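Local coordinates for protein beta-L-arabinobiosidase (Bacteroides thetaiotaomicron, PDB 5MQR) that probably hydrolyses glycosidic bonds, arabinose-containing linkages of plant pectin among them, as a multidomain glycosidase of a gut bacterium, at residues Trp72-Gln77 with Leu92-Asp97; Val57-Glu62 with Met358-Asn363. All blocks are in the same frame, centred on the assembly; numbering follows the deposited sequence.

Contact 1: residues Trp72-Gln77 with Leu92-Asp97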
ATOM      1  N   TRP A  72     -27.658  34.402  -3.163  1.00 26.63           N
ATOM      2  CA  TRP A  72     -28.328  33.445  -4.043  1.00 26.44           C
ATOM      3  C   TRP A  72     -28.188  32.033  -3.429  1.00 25.67           C
ATOM      4  O   TRP A  72     -27.107  31.661  -2.945  1.00 24.53           O
ATOM      5  CB  TRP A  72     -27.739  33.533  -5.446  1.00 26.78           C
ATOM      6  CG  TRP A  72     -28.038  34.824  -6.153  1.00 27.52           C
ATOM      7  CD1 TRP A  72     -28.248  36.035  -5.583  1.00 28.49           C
ATOM      8  CD2 TRP A  72     -28.124  35.034  -7.565  1.00 27.93           C
ATOM      9  NE1 TRP A  72     -28.488  36.980  -6.537  1.00 29.23           N
ATOM     10  CE2 TRP A  72     -28.422  36.393  -7.767  1.00 28.99           C
ATOM     11  CE3 TRP A  72     -28.011  34.206  -8.675  1.00 27.63           C
ATOM     12  CZ2 TRP A  72     -28.609  36.941  -9.039  1.00 29.31           C
ATOM     13  CZ3 TRP A  72     -28.208  34.746  -9.930  1.00 28.02           C
ATOM     14  CH2 TRP A  72     -28.497  36.097 -10.103  1.00 28.92           C
ATOM     15  N   THR A  73     -29.293  31.280  -3.397  1.00 25.55           N
ATOM     16  CA  THR A  73     -29.339  29.991  -2.699  1.00 25.15           C
ATOM     17  C   THR A  73     -29.515  28.748  -3.583  1.00 24.76           C
ATOM     18  O   THR A  73     -29.545  27.647  -3.049  1.00 24.24           O
ATOM     19  CB  THR A  73     -30.417  29.973  -1.609  1.00 25.30           C
ATOM     20  OG1 THR A  73     -31.705  30.036  -2.213  1.00 25.54           O
ATOM     21  CG2 THR A  73     -30.215  31.152  -0.648  1.00 25.84           C
ATOM     22  N   TYR A  74     -29.629  28.930  -4.898  1.00 25.02           N
ATOM     23  CA  TYR A  74     -29.441  27.866  -5.874  1.00 25.05           C
ATOM     24  C   TYR A  74     -28.070  28.045  -6.493  1.00 24.22           C
ATOM     25  O   TYR A  74     -27.845  28.996  -7.231  1.00 24.04           O
ATOM     26  CB  TYR A  74     -30.513  27.886  -6.973  1.00 26.50           C
ATOM     27  CG  TYR A  74     -30.276  26.835  -8.049  1.00 26.88           C
ATOM     28  CD1 TYR A  74     -30.674  25.526  -7.855  1.00 27.10           C
ATOM     29  CD2 TYR A  74     -29.646  27.157  -9.249  1.00 27.34           C
ATOM     30  CE1 TYR A  74     -30.464  24.560  -8.823  1.00 27.64           C
ATOM     31  CE2 TYR A  74     -29.423  26.199 -10.222  1.00 27.79           C
ATOM     32  CZ  TYR A  74     -29.829  24.900 -10.001  1.00 27.72           C
ATOM     33  OH  TYR A  74     -29.611  23.940 -10.959  1.00 28.48           O
ATOM     34  N   ASN A  75     -27.162  27.117  -6.185  1.00 23.69           N
ATOM     35  CA  ASN A  75     -25.788  27.160  -6.654  1.00 23.46           C
ATOM     36  C   ASN A  75     -25.419  25.728  -7.054  1.00 23.76           C
ATOM     37  O   ASN A  75     -25.547  24.819  -6.226  1.00 23.45           O
ATOM     38  CB  ASN A  75     -24.852  27.663  -5.546  1.00 23.16           C
ATOM     39  CG  ASN A  75     -25.237  29.048  -5.003  1.00 23.58           C
ATOM     40  OD1 ASN A  75     -24.980  30.074  -5.648  1.00 23.78           O
ATOM     41  ND2 ASN A  75     -25.852  29.077  -3.804  1.00 23.00           N
ATOM     42  N   HIS A  76     -24.954  25.515  -8.297  1.00 24.20           N
ATOM     43  CA  HIS A  76     -24.805  24.155  -8.840  1.00 24.27           C
ATOM     44  C   HIS A  76     -23.826  24.104 -10.012  1.00 24.55           C
ATOM     45  O   HIS A  76     -23.354  25.141 -10.484  1.00 24.57           O
ATOM     46  CB  HIS A  76     -26.186  23.661  -9.273  1.00 24.20           C
ATOM     47  CG  HIS A  76     -26.310  22.185  -9.463  1.00 24.31           C
ATOM     48  ND1 HIS A  76     -25.674  21.250  -8.670  1.00 24.13           N
ATOM     49  CD2 HIS A  76     -27.069  21.478 -10.334  1.00 24.75           C
ATOM     50  CE1 HIS A  76     -26.019  20.041  -9.054  1.00 23.93           C
ATOM     51  NE2 HIS A  76     -26.868  20.149 -10.060  1.00 24.41           N
ATOM     52  N   GLN A  77     -23.497  22.881 -10.436  1.00 24.98           N
ATOM     53  CA  GLN A  77     -22.797  22.613 -11.694  1.00 25.35           C
ATOM     54  C   GLN A  77     -21.418  23.254 -11.764  1.00 24.57           C
ATOM     55  O   GLN A  77     -21.178  24.148 -12.600  1.00 24.09           O
ATOM     56  CB  GLN A  77     -23.661  23.051 -12.864  1.00 27.13           C
ATOM     57  CG  GLN A  77     -23.155  22.540 -14.202  1.00 28.14           C
ATOM     58  CD  GLN A  77     -24.194  21.748 -14.939  1.00 29.46           C
ATOM     59  OE1 GLN A  77     -23.934  20.603 -15.344  1.00 31.14           O
ATOM     60  NE2 GLN A  77     -25.400  22.317 -15.081  1.00 29.98           N
ATOM     61  N   LEU A  92     -22.704  27.919 -11.465  1.00 26.95           N
ATOM     62  CA  LEU A  92     -23.845  28.712 -11.830  1.00 28.44           C
ATOM     63  C   LEU A  92     -24.844  28.839 -10.719  1.00 27.43           C
ATOM     64  O   LEU A  92     -24.886  28.036  -9.814  1.00 26.57           O
ATOM     65  CB  LEU A  92     -24.495  28.228 -13.106  1.00 30.43           C
ATOM     66  CG  LEU A  92     -25.132  26.869 -13.172  1.00 32.03           C
ATOM     67  CD1 LEU A  92     -26.612  26.893 -12.789  1.00 33.00           C
ATOM     68  CD2 LEU A  92     -24.933  26.374 -14.625  1.00 33.28           C
ATOM     69  N   ALA A  93     -25.632  29.899 -10.802  1.00 26.89           N
ATOM     70  CA  ALA A  93     -26.474  30.282  -9.703  1.00 26.71           C
ATOM     71  C   ALA A  93     -27.715  31.003 -10.184  1.00 26.76           C
ATOM     72  O   ALA A  93     -27.683  31.757 -11.157  1.00 26.67           O
ATOM     73  CB  ALA A  93     -25.685  31.159  -8.720  1.00 26.41           C
ATOM     74  N   ASP A  94     -28.804  30.752  -9.468  1.00 26.74           N
ATOM     75  CA  ASP A  94     -30.032  31.517  -9.552  1.00 27.07           C
ATOM     76  C   ASP A  94     -30.369  31.922  -8.095  1.00 26.88           C
ATOM     77  O   ASP A  94     -29.875  31.297  -7.126  1.00 25.02           O
ATOM     78  CB  ASP A  94     -31.175  30.663 -10.115  1.00 27.82           C
ATOM     79  CG  ASP A  94     -30.997  30.261 -11.618  1.00 28.23           C
ATOM     80  OD1 ASP A  94     -29.888  29.913 -12.071  1.00 28.14           O
ATOM     81  OD2 ASP A  94     -32.016  30.242 -12.336  1.00 28.68           O
ATOM     82  N   PRO A  95     -31.206  32.959  -7.919  1.00 27.19           N
ATOM     83  CA  PRO A  95     -31.515  33.375  -6.554  1.00 27.33           C
ATOM     84  C   PRO A  95     -32.123  32.301  -5.665  1.00 27.08           C
ATOM     85  O   PRO A  95     -31.834  32.297  -4.466  1.00 26.71           O
ATOM     86  CB  PRO A  95     -32.488  34.540  -6.755  1.00 27.99           C
ATOM     87  CG  PRO A  95     -31.973  35.163  -8.008  1.00 28.23           C
ATOM     88  CD  PRO A  95     -31.642  33.979  -8.888  1.00 27.92           C
ATOM     89  N   SER A  96     -32.907  31.381  -6.220  1.00 26.82           N
ATOM     90  CA  SER A  96     -33.460  30.332  -5.364  1.00 26.90           C
ATOM     91  C   SER A  96     -33.887  29.029  -6.022  1.00 26.88           C
ATOM     92  O   SER A  96     -33.845  27.990  -5.366  1.00 26.29           O
ATOM     93  CB  SER A  96     -34.661  30.895  -4.590  1.00 27.21           C
ATOM     94  OG  SER A  96     -35.633  31.367  -5.500  1.00 27.19           O
ATOM     95  N   ASP A  97     -34.336  29.088  -7.272  1.00 27.45           N
ATOM     96  CA  ASP A  97     -34.987  27.957  -7.926  1.00 27.84           C
ATOM     97  C   ASP A  97     -34.326  27.658  -9.279  1.00 28.17           C
ATOM     98  O   ASP A  97     -34.000  28.570 -10.050  1.00 27.92           O
ATOM     99  CB  ASP A  97     -36.460  28.279  -8.122  1.00 28.64           C
ATOM    100  CG  ASP A  97     -37.218  28.393  -6.801  1.00 29.45           C
ATOM    101  OD1 ASP A  97     -37.208  29.465  -6.161  1.00 30.42           O
ATOM    102  OD2 ASP A  97     -37.837  27.402  -6.388  1.00 30.08           O
TER
HETATM  103  O   HOH W   1     -33.097  27.780  -2.768  1.00 25.47           O

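Contact 2: residues Val57-Glu62 with Met358-Asn363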
ATOM      1  N   VAL A  57     -18.382  27.826  -0.904  1.00 23.85           N
ATOM      2  CA  VAL A  57     -19.494  28.783  -0.841  1.00 24.13           C
ATOM      3  C   VAL A  57     -20.627  28.245   0.039  1.00 23.99           C
ATOM      4  O   VAL A  57     -21.120  27.141  -0.187  1.00 23.28           O
ATOM      5  CB  VAL A  57     -20.062  29.100  -2.246  1.00 24.20           C
ATOM      6  CG1 VAL A  57     -21.138  30.161  -2.133  1.00 24.71           C
ATOM      7  CG2 VAL A  57     -18.953  29.543  -3.210  1.00 24.16           C
ATOM      8  N   ARG A  58     -21.011  29.028   1.047  1.00 24.16           N
ATOM      9  CA  ARG A  58     -22.101  28.692   1.954  1.00 24.49           C
ATOM     10  C   ARG A  58     -23.223  29.668   1.709  1.00 24.76           C
ATOM     11  O   ARG A  58     -23.129  30.834   2.092  1.00 25.73           O
ATOM     12  CB  ARG A  58     -21.653  28.771   3.426  1.00 24.78           C
ATOM     13  CG  ARG A  58     -22.698  28.324   4.444  1.00 24.57           C
ATOM     14  CD  ARG A  58     -22.280  28.623   5.874  1.00 25.07           C
ATOM     15  NE  ARG A  58     -23.264  28.008   6.786  1.00 25.23           N
ATOM     16  CZ  ARG A  58     -24.481  28.491   7.034  1.00 25.39           C
ATOM     17  NH1 ARG A  58     -24.870  29.642   6.488  1.00 25.96           N
ATOM     18  NH2 ARG A  58     -25.316  27.825   7.842  1.00 25.07           N
ATOM     19  N   ALA A  59     -24.287  29.191   1.075  1.00 24.77           N
ATOM     20  CA  ALA A  59     -25.432  30.052   0.709  1.00 24.96           C
ATOM     21  C   ALA A  59     -26.039  30.721   1.932  1.00 25.03           C
ATOM     22  O   ALA A  59     -26.195  30.080   2.973  1.00 25.03           O
ATOM     23  CB  ALA A  59     -26.501  29.250  -0.019  1.00 24.61           C
ATOM     24  N   ASN A  60     -26.378  31.998   1.803  1.00 25.52           N
ATOM     25  CA  ASN A  60     -27.070  32.722   2.876  1.00 25.86           C
ATOM     26  C   ASN A  60     -27.847  33.879   2.307  1.00 26.39           C
ATOM     27  O   ASN A  60     -27.268  34.915   1.991  1.00 26.96           O
ATOM     28  CB  ASN A  60     -26.055  33.226   3.903  1.00 25.80           C
ATOM     29  CG  ASN A  60     -26.681  33.581   5.245  1.00 26.32           C
ATOM     30  OD1 ASN A  60     -27.775  34.167   5.334  1.00 26.03           O
ATOM     31  ND2 ASN A  60     -25.971  33.238   6.310  1.00 26.40           N
ATOM     32  N   ARG A  61     -29.162  33.713   2.201  1.00 26.83           N
ATOM     33  CA  ARG A  61     -30.048  34.762   1.688  1.00 27.34           C
ATOM     34  C   ARG A  61     -30.174  35.968   2.625  1.00 28.08           C
ATOM     35  O   ARG A  61     -30.299  37.109   2.171  1.00 28.55           O
ATOM     36  CB  ARG A  61     -31.438  34.190   1.417  1.00 27.33           C
ATOM     37  CG  ARG A  61     -32.430  35.187   0.799  1.00 27.67           C
ATOM     38  CD  ARG A  61     -33.794  34.535   0.650  1.00 27.78           C
ATOM     39  NE  ARG A  61     -33.689  33.296  -0.112  1.00 26.93           N
ATOM     40  CZ  ARG A  61     -34.471  32.223   0.008  1.00 26.86           C
ATOM     41  NH1 ARG A  61     -35.473  32.168   0.874  1.00 26.84           N
ATOM     42  NH2 ARG A  61     -34.228  31.160  -0.766  1.00 26.99           N
ATOM     43  N   GLU A  62     -30.148  35.691   3.920  1.00 28.32           N
ATOM     44  CA  GLU A  62     -30.420  36.682   4.941  1.00 29.04           C
ATOM     45  C   GLU A  62     -29.224  37.579   5.165  1.00 28.97           C
ATOM     46  O   GLU A  62     -29.402  38.704   5.566  1.00 29.71           O
ATOM     47  CB  GLU A  62     -30.845  36.017   6.257  1.00 29.00           C
ATOM     48  CG  GLU A  62     -32.210  35.329   6.177  1.00 29.59           C
ATOM     49  CD  GLU A  62     -32.209  33.918   5.562  1.00 29.26           C
ATOM     50  OE1 GLU A  62     -31.143  33.300   5.375  1.00 28.77           O
ATOM     51  OE2 GLU A  62     -33.308  33.417   5.258  1.00 29.76           O
HETATM   52  N   MSE A 358     -30.486  20.834   3.662  1.00 23.17           N
HETATM   53  CA  MSE A 358     -30.810  21.898   2.722  1.00 23.72           C
HETATM   54  C   MSE A 358     -31.577  22.958   3.475  1.00 23.85           C
HETATM   55  O   MSE A 358     -32.660  22.708   3.990  1.00 23.95           O
HETATM   56  CB  MSE A 358     -31.660  21.372   1.579  1.00 24.29           C
HETATM   57  CG  MSE A 358     -31.931  22.415   0.485  1.00 24.89           C
HETATM   58 SE   MSE A 358     -33.265  21.703  -0.777  1.00 26.56          SE
HETATM   59  CE  MSE A 358     -32.343  20.100  -1.446  1.00 25.90           C
ATOM     60  N   ARG A 359     -31.023  24.143   3.572  1.00 23.85           N
ATOM     61  CA  ARG A 359     -31.528  25.292   4.298  1.00 24.11           C
ATOM     62  C   ARG A 359     -32.601  26.039   3.531  1.00 24.80           C
ATOM     63  O   ARG A 359     -33.541  26.542   4.145  1.00 25.63           O
ATOM     64  CB  ARG A 359     -30.376  26.206   4.704  1.00 23.95           C
ATOM     65  CG  ARG A 359     -29.364  25.475   5.598  1.00 23.50           C
ATOM     66  CD  ARG A 359     -28.204  26.342   6.053  1.00 23.39           C
ATOM     67  NE  ARG A 359     -27.486  27.037   4.995  1.00 22.90           N
ATOM     68  CZ  ARG A 359     -26.614  26.483   4.153  1.00 22.47           C
ATOM     69  NH1 ARG A 359     -26.368  25.171   4.164  1.00 22.18           N
ATOM     70  NH2 ARG A 359     -26.002  27.251   3.271  1.00 22.37           N
ATOM     71  N   TYR A 360     -32.486  26.075   2.200  1.00 24.50           N
ATOM     72  CA  TYR A 360     -33.394  26.827   1.366  1.00 24.96           C
ATOM     73  C   TYR A 360     -34.056  25.907   0.368  1.00 25.27           C
ATOM     74  O   TYR A 360     -33.376  25.306  -0.469  1.00 25.20           O
ATOM     75  CB  TYR A 360     -32.638  27.953   0.642  1.00 24.76           C
ATOM     76  CG  TYR A 360     -31.962  28.904   1.580  1.00 24.49           C
ATOM     77  CD1 TYR A 360     -32.674  29.922   2.231  1.00 25.17           C
ATOM     78  CD2 TYR A 360     -30.611  28.788   1.840  1.00 24.46           C
ATOM     79  CE1 TYR A 360     -32.035  30.811   3.101  1.00 25.06           C
ATOM     80  CE2 TYR A 360     -29.964  29.659   2.705  1.00 24.52           C
ATOM     81  CZ  TYR A 360     -30.672  30.665   3.334  1.00 24.88           C
ATOM     82  OH  TYR A 360     -29.972  31.486   4.197  1.00 24.83           O
ATOM     83  N   GLY A 361     -35.384  25.806   0.457  1.00 25.66           N
ATOM     84  CA  GLY A 361     -36.174  25.080  -0.517  1.00 25.59           C
ATOM     85  C   GLY A 361     -36.024  25.689  -1.897  1.00 25.77           C
ATOM     86  O   GLY A 361     -35.552  26.827  -2.049  1.00 25.94           O
ATOM     87  N   GLY A 362     -36.409  24.919  -2.902  1.00 25.77           N
ATOM     88  CA  GLY A 362     -36.321  25.370  -4.281  1.00 26.70           C
ATOM     89  C   GLY A 362     -36.540  24.302  -5.355  1.00 27.06           C
ATOM     90  O   GLY A 362     -36.217  23.114  -5.164  1.00 26.25           O
ATOM     91  N   ASN A 363     -37.086  24.759  -6.485  1.00 27.93           N
ATOM     92  CA  ASN A 363     -37.387  23.941  -7.673  0.50 28.51           C
ATOM     93  C   ASN A 363     -36.192  23.046  -8.039  1.00 28.37           C
ATOM     94  O   ASN A 363     -35.086  23.560  -8.274  1.00 27.75           O
ATOM     95  CB  ASN A 363     -37.734  24.889  -8.854  0.50 29.01           C
ATOM     96  CG  ASN A 363     -38.442  24.196 -10.025  0.50 29.21           C
ATOM     97  OD1 ASN A 363     -38.939  23.079  -9.898  0.50 28.87           O
ATOM     98  ND2 ASN A 363     -38.509  24.894 -11.180  0.50 29.50           N
TER
HETATM   99  O   HOH W   2     -27.570  29.893   5.211  1.00 18.16           O
HETATM  100  O   HOH W   3     -36.010  29.146  -0.670  1.00 20.67           O

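Contact 1: residues Trp72-Gln77 with Leu92-Asp97
Trp72 lies alongside Pro95, with the flat of its indole turned to the proline: Pro95 CD sits 3.7 Å from the centroid of the six-membered ring of Trp72, only 14° off its normal, a clear CH-pi contact. With CG anti to the carbonyl carbon (chi1 -68°), the indole is set back along the partner chain, and Trp72 CZ3, at the ring's edge, meets Ala93 O at 3.3 Å. An alanine in place of Trp72 is likely to leave Pro95 CD without the ring face over it and to open a gap beside Ala93. The two residues stand just beyond the open end of the antiparallel hairpin of strands 74-83 and 86-94, the first half of a four-stranded blade in the N-terminal propeller.

On the face carrying Tyr74, Leu92 and Asp94, side chains run side by side. Leu92 CD1 reaches the edge of the phenol at Tyr74 CE2 (3.9 Å), while the Asp94 carboxylate stands almost perpendicular to the ring. Their polar ends look elsewhere, Tyr74 OH to Glu98 and Asp94 OD1 to Ser103.

The reverse face has Asn75 OD1 against Ala93 CB. Asn75 ND2 donates to Trp72 O (3.0 Å) from above the carbonyl plane, and also bonds Glu396 O.

Between the strands, His76 N meets Leu92 O at 2.9 Å and Leu92 N returns to His76 O. Tyr74 and Asp94 pair likewise, Asp94 N reaching Tyr74 O at 3.0 Å. Past them, Thr73 N holds Pro95 O at 2.9 Å. Pairing thus persists beyond the last regular bridge; the chemistry implies that backbone hydrogen bonds hold the strands edge to edge, while a CH-pi contact covers the open end.

Contact 2: residues Val57-Glu62 with Met358-Asn363
Tyr360 and Glu62 approach from opposite directions, Tyr360 OH giving a very short hydrogen bond of 2.5 Å to Glu62 OE1, with the carboxylate at the ring's edge and nearly coplanar with it. Tyr360 OH also accepts Arg61 N at 3.1 Å and a proton from a bound water, so three partners grip it.

That water also serves Ala59 and Arg359. It donates to Ala59 O and accepts from Arg359 NE at 2.9 Å; its link to Arg58 NH1 is weak. Ala59 O takes a second, nearly straight bond from Arg359 NH2 (2.9 Å, 167°), which lies in the carbonyl plane on a lone pair and leaves the carbonyl oxygen with two donors. A bend at chi3 (-53°) turns the guanidinium of Arg359 so that this edge faces the carbonyl.

Neither segment is regular: 57-62 leaves strand 52-57, which pairs with strand 397-403 far along the chain, consistent with the strand exchange that closes a beta-propeller, and 358-363 belongs to the BNR repeat-like region.

The guanidinium groups of Arg58 and Arg359 face one another across crossing side chains, Arg58 NH2 lying 3.7 Å from Arg359 NE. Nearby acids probably offset this pairing of like charges: Arg359 NH1 has salt bridges to Asp397 and Glu396, and Arg58 NH2 has one to Asp454, a ligand of a calcium ion.

Arg61 slides past Tyr360 in the opposite direction, presenting its guanidinium face to Tyr360 CD1; the planes are 50° apart, too steep for a stack. Arg61 NH1 is bridged to Asp589, and Arg61 NH2 donates at 2.7 Å to the oxygen of another water, which probably donates to Gly361 O.

The two contacts lie side by side, their centres 8 Å apart, in the propeller part of the chain. In sequence contact 1 is nested within the loop that contact 2 closes: 57-62 precedes the hairpin of contact 1, and 358-363 returns to 57-62 after nearly three hundred residues. They meet directly. Thr73 OG1 and Arg61 NH2 are probably hydrogen-bonded (3.1 Å), as are Asp97 OD2 and Asn363 N (2.7 Å), while Thr73 CG2 rests on Tyr360 CD2. A blade hairpin is thereby tied at its open end to loops from both early and late parts of the propeller, local pairing and long-range closure sharing one neighbourhood.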